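Local coordinates for DNA gyrase, B subunit, truncated (Myxococcus xanthus, PDB 3CWV), which probably acts as the ATP-binding subunit of a type II topoisomerase, coupling ATP hydrolysis to the breakage, passage and rejoining of double-stranded DNA, at residues 105-119 with 150-164. Sequence-based numbering, arbitrary orientation.
Sequences SLALSSRYQVDIWAD and ERGVRVHFVPDATIF
Gln113 and His156 hold each other by paired backbone bonds, and the N-to-C directions of the two strand segments, 111-118 and 151-159, differ by 176°, so the pairing is antiparallel. Hydrogen-bonded pairs Gln113-His156, Asp115-Arg154 and Trp117-Gly152 alternate with non-hydrogen-bonded pairs Tyr112-Phe157, Val114-Val155 and Ile116-Val153; Gln113 N to His156 O, at 2.8 Å, is the shortest bond of the ladder.

The tight side is the face of Tyr112, Val114, Ile116, Val153, Val155 and Phe157, all buried. The Val114 and Val155 side chains run alongside each other, CG2 to CG2 4.2 Å, and Leu106 from the end of helix 102-107 meets Val155 at about a right angle, CD2 to CG1 3.9 Å. That same Leu106 CD2 sits over one face of the Tyr112 ring, toward its rim, while Ser105 CB covers a face of Phe157. Helix 28-47 packs on here, Phe37 against Ser105 and Leu38 against Phe157.

The other face is more mixed: Trp117, Asp115 and Val158 are buried, whereas Gln113, Arg154 and His156 are partly exposed and Arg111 reaches solvent. Trp117 presents its ring edge to the neighbouring strand, CZ3 lying 3.8 Å from Arg154 CB, and its NE1 is hydrogen-bonded to Glu143 O. In Arg111 a chi1 of 53°, which sets CG over the backbone, brings the guanidinium across Val158, CG2 lying 3.8 Å above its plane. Asp115 OD2 accepts from Gln113 NE2 at 2.9 Å through its syn lone pair, whereas OD1 is salt-bridged to Arg124; a water joins OD2 to Arg154 NH2, which stays 4.6 Å away, beyond a salt bridge.

Past the ladder, Asp160 N donates to Leu108 O (3.0 Å), and Asp160 OD1 forms an Asx turn with Thr162 N. A mixed eight-stranded sheet with helices 28-47 and 102-107 on the Tyr112 and Phe157 face fits the two-layer alpha/beta GHKL ATPase fold of the GyrB N-terminal domain.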
# COMPACT_ATOMS: atom_id res chain seq x y z
N SER A 105 4.27 11.57 11.16
CA SER A 105 5.11 10.61 11.87
C SER A 105 6.27 11.31 12.54
O SER A 105 6.60 11.02 13.69
CB SER A 105 5.61 9.50 10.95
OG SER A 105 4.51 8.81 10.41
N LEU A 106 6.89 12.24 11.83
CA LEU A 106 8.00 13.01 12.39
C LEU A 106 7.52 13.95 13.50
O LEU A 106 8.13 13.99 14.58
CB LEU A 106 8.68 13.87 11.31
CG LEU A 106 9.31 13.10 10.14
CD1 LEU A 106 9.89 14.10 9.10
CD2 LEU A 106 10.34 12.13 10.63
N ALA A 107 6.43 14.69 13.25
CA ALA A 107 5.91 15.62 14.27
C ALA A 107 5.61 14.91 15.59
O ALA A 107 5.81 15.48 16.67
CB ALA A 107 4.59 16.34 13.78
N LEU A 108 5.09 13.69 15.51
CA LEU A 108 4.64 12.95 16.70
C LEU A 108 5.68 12.00 17.28
O LEU A 108 5.34 11.03 17.97
CB LEU A 108 3.33 12.20 16.41
CG LEU A 108 2.17 13.13 15.97
CD1 LEU A 108 0.90 12.36 15.67
CD2 LEU A 108 1.92 14.30 16.97
N SER A 109 6.95 12.26 16.97
CA SER A 109 8.07 11.54 17.57
C SER A 109 8.69 12.42 18.67
O SER A 109 8.57 13.64 18.63
CB SER A 109 9.12 11.16 16.49
OG SER A 109 9.68 12.35 15.92
N SER A 110 9.30 11.81 19.70
CA SER A 110 10.10 12.59 20.66
C SER A 110 11.48 12.83 20.06
O SER A 110 12.13 13.81 20.38
CB SER A 110 10.25 11.85 22.00
OG SER A 110 10.77 10.56 21.82
N ARG A 111 11.90 11.93 19.19
CA ARG A 111 13.18 12.11 18.50
C ARG A 111 13.17 11.36 17.21
O ARG A 111 12.51 10.33 17.10
CB ARG A 111 14.35 11.60 19.36
CG ARG A 111 14.22 10.18 19.86
CD ARG A 111 15.23 9.98 21.03
NE ARG A 111 15.17 8.65 21.64
CZ ARG A 111 14.24 8.23 22.49
NH1 ARG A 111 13.22 9.02 22.80
NH2 ARG A 111 14.31 7.01 23.00
N TYR A 112 13.95 11.85 16.24
CA TYR A 112 14.16 11.12 15.02
C TYR A 112 15.54 11.36 14.43
O TYR A 112 16.26 12.27 14.85
CB TYR A 112 13.08 11.44 13.98
CG TYR A 112 12.98 12.83 13.40
CD1 TYR A 112 11.89 13.64 13.70
CD2 TYR A 112 13.93 13.32 12.49
CE1 TYR A 112 11.74 14.90 13.12
CE2 TYR A 112 13.78 14.58 11.90
CZ TYR A 112 12.68 15.35 12.23
OH TYR A 112 12.50 16.58 11.66
N GLN A 113 15.87 10.54 13.46
CA GLN A 113 17.11 10.70 12.69
C GLN A 113 16.83 10.34 11.27
O GLN A 113 16.32 9.25 10.99
CB GLN A 113 18.21 9.82 13.27
CG GLN A 113 19.49 9.85 12.43
CD GLN A 113 20.62 9.07 13.09
OE1 GLN A 113 20.83 9.19 14.29
NE2 GLN A 113 21.34 8.25 12.30
N VAL A 114 17.14 11.24 10.34
CA VAL A 114 16.95 10.94 8.95
C VAL A 114 18.35 10.94 8.27
O VAL A 114 19.09 11.87 8.43
CB VAL A 114 16.05 12.01 8.30
CG1 VAL A 114 15.96 11.84 6.78
CG2 VAL A 114 14.62 11.95 8.90
N ASP A 115 18.63 9.91 7.49
CA ASP A 115 19.90 9.83 6.74
C ASP A 115 19.59 9.78 5.26
O ASP A 115 18.67 9.08 4.84
CB ASP A 115 20.68 8.59 7.14
CG ASP A 115 21.23 8.66 8.55
OD1 ASP A 115 22.32 9.25 8.72
OD2 ASP A 115 20.61 8.09 9.49
N ILE A 116 20.35 10.53 4.46
CA ILE A 116 20.12 10.54 3.03
C ILE A 116 21.49 10.26 2.40
O ILE A 116 22.47 10.91 2.76
CB ILE A 116 19.59 11.92 2.50
CG1 ILE A 116 18.37 12.44 3.29
CG2 ILE A 116 19.24 11.84 1.01
CD1 ILE A 116 18.74 13.52 4.32
N TRP A 117 21.55 9.26 1.52
CA TRP A 117 22.80 8.91 0.83
C TRP A 117 22.59 9.32 -0.62
O TRP A 117 21.55 9.04 -1.20
CB TRP A 117 23.06 7.39 0.88
CG TRP A 117 23.47 6.80 2.22
CD1 TRP A 117 24.73 6.52 2.64
CD2 TRP A 117 22.59 6.38 3.28
NE1 TRP A 117 24.69 5.96 3.91
CE2 TRP A 117 23.39 5.86 4.31
CE3 TRP A 117 21.20 6.41 3.44
CZ2 TRP A 117 22.85 5.37 5.50
CZ3 TRP A 117 20.66 5.92 4.63
CH2 TRP A 117 21.48 5.39 5.64
N ALA A 118 23.59 9.99 -1.20
CA ALA A 118 23.55 10.39 -2.62
C ALA A 118 24.95 10.82 -3.03
O ALA A 118 25.67 11.42 -2.24
CB ALA A 118 22.58 11.53 -2.84
N ASP A 119 25.36 10.51 -4.26
CA ASP A 119 26.66 11.00 -4.80
C ASP A 119 27.87 10.61 -3.98
O ASP A 119 28.78 11.42 -3.78
CB ASP A 119 26.63 12.53 -4.92
CG ASP A 119 25.48 13.02 -5.76
OD1 ASP A 119 25.33 12.51 -6.90
OD2 ASP A 119 24.72 13.91 -5.29
N GLU A 150 22.15 3.69 -5.82
CA GLU A 150 22.61 5.04 -6.20
C GLU A 150 22.31 6.04 -5.08
O GLU A 150 23.18 6.86 -4.70
CB GLU A 150 21.91 5.52 -7.48
CG GLU A 150 22.25 4.77 -8.74
CD GLU A 150 21.66 5.43 -9.99
OE1 GLU A 150 21.24 6.61 -9.91
OE2 GLU A 150 21.63 4.78 -11.06
N ARG A 151 21.08 5.98 -4.56
CA ARG A 151 20.67 6.86 -3.49
C ARG A 151 19.78 6.08 -2.52
O ARG A 151 19.29 4.99 -2.84
CB ARG A 151 19.86 8.06 -4.01
CG ARG A 151 20.54 8.87 -5.08
CD ARG A 151 19.95 10.25 -5.15
NE ARG A 151 20.34 10.88 -6.39
CZ ARG A 151 19.94 12.08 -6.78
NH1 ARG A 151 19.12 12.78 -6.00
NH2 ARG A 151 20.34 12.56 -7.96
N GLY A 152 19.58 6.65 -1.34
CA GLY A 152 18.65 6.04 -0.38
C GLY A 152 18.35 6.99 0.74
O GLY A 152 19.03 7.99 0.92
N VAL A 153 17.31 6.65 1.51
CA VAL A 153 16.91 7.48 2.62
C VAL A 153 16.43 6.55 3.75
O VAL A 153 15.73 5.58 3.49
CB VAL A 153 15.83 8.52 2.21
CG1 VAL A 153 14.72 7.86 1.39
CG2 VAL A 153 15.27 9.26 3.44
N ARG A 154 16.88 6.83 4.96
CA ARG A 154 16.40 6.14 6.16
C ARG A 154 15.74 7.13 7.12
O ARG A 154 16.29 8.18 7.39
CB ARG A 154 17.57 5.44 6.86
CG ARG A 154 17.20 4.64 8.13
CD ARG A 154 18.53 4.21 8.81
NE ARG A 154 18.33 3.17 9.83
CZ ARG A 154 18.41 3.36 11.15
NH1 ARG A 154 18.23 2.33 11.97
NH2 ARG A 154 18.68 4.56 11.65
N VAL A 155 14.57 6.78 7.64
CA VAL A 155 13.90 7.62 8.62
C VAL A 155 13.77 6.73 9.86
O VAL A 155 13.19 5.67 9.78
CB VAL A 155 12.49 8.02 8.16
CG1 VAL A 155 11.75 8.78 9.27
CG2 VAL A 155 12.57 8.91 6.93
N HIS A 156 14.38 7.14 10.96
CA HIS A 156 14.33 6.34 12.20
C HIS A 156 13.65 7.24 13.21
O HIS A 156 14.05 8.38 13.35
CB HIS A 156 15.75 6.04 12.68
CG HIS A 156 15.79 5.44 14.06
ND1 HIS A 156 15.92 6.21 15.21
CD2 HIS A 156 15.69 4.16 14.48
CE1 HIS A 156 15.93 5.41 16.26
NE2 HIS A 156 15.81 4.16 15.84
N PHE A 157 12.65 6.74 13.94
CA PHE A 157 11.96 7.61 14.90
C PHE A 157 11.41 6.82 16.08
O PHE A 157 11.30 5.59 16.03
CB PHE A 157 10.83 8.44 14.23
CG PHE A 157 9.62 7.63 13.86
CD1 PHE A 157 8.50 7.63 14.67
CD2 PHE A 157 9.60 6.87 12.70
CE1 PHE A 157 7.36 6.86 14.33
CE2 PHE A 157 8.48 6.10 12.35
CZ PHE A 157 7.37 6.08 13.17
N VAL A 158 11.10 7.56 17.13
CA VAL A 158 10.55 7.03 18.37
C VAL A 158 9.24 7.77 18.66
O VAL A 158 9.24 8.96 18.95
CB VAL A 158 11.54 7.24 19.55
CG1 VAL A 158 10.98 6.60 20.84
CG2 VAL A 158 12.92 6.63 19.20
N PRO A 159 8.11 7.06 18.58
CA PRO A 159 6.82 7.69 18.90
C PRO A 159 6.94 8.35 20.26
O PRO A 159 7.50 7.77 21.18
CB PRO A 159 5.86 6.50 18.95
CG PRO A 159 6.45 5.54 17.91
CD PRO A 159 7.94 5.65 18.19
N ASP A 160 6.39 9.56 20.36
CA ASP A 160 6.55 10.38 21.56
C ASP A 160 5.78 9.76 22.73
O ASP A 160 4.53 9.68 22.70
CB ASP A 160 6.03 11.79 21.26
CG ASP A 160 6.48 12.82 22.29
OD1 ASP A 160 6.43 12.52 23.51
OD2 ASP A 160 6.94 13.90 21.86
N ALA A 161 6.51 9.35 23.77
CA ALA A 161 5.89 8.73 24.95
C ALA A 161 5.00 9.67 25.77
O ALA A 161 4.23 9.21 26.62
CB ALA A 161 6.97 8.12 25.85
N THR A 162 5.10 10.97 25.56
CA THR A 162 4.20 11.92 26.23
C THR A 162 2.86 12.06 25.48
O THR A 162 1.93 12.68 25.98
CB THR A 162 4.82 13.34 26.43
OG1 THR A 162 5.07 13.99 25.17
CG2 THR A 162 6.14 13.27 27.21
N ILE A 163 2.79 11.49 24.29
CA ILE A 163 1.60 11.66 23.45
C ILE A 163 0.81 10.36 23.40
O ILE A 163 -0.40 10.34 23.57
CB ILE A 163 1.98 12.10 22.00
CG1 ILE A 163 2.61 13.50 22.02
CG2 ILE A 163 0.74 12.03 21.05
CD1 ILE A 163 3.01 14.06 20.63
N PHE A 164 1.50 9.26 23.12
CA PHE A 164 0.82 8.00 22.89
C PHE A 164 0.61 7.19 24.15
O PHE A 164 1.47 7.17 25.03
CB PHE A 164 1.53 7.16 21.84
CG PHE A 164 1.42 7.76 20.49
CD1 PHE A 164 0.27 7.55 19.72
CD2 PHE A 164 2.41 8.63 20.03
CE1 PHE A 164 0.13 8.17 18.47
CE2 PHE A 164 2.28 9.26 18.78
CZ PHE A 164 1.14 9.01 18.01
O HOH W 1 9.20 8.87 23.22
O HOH W 2 18.23 7.23 10.02
O HOH W 3 24.08 8.79 -6.51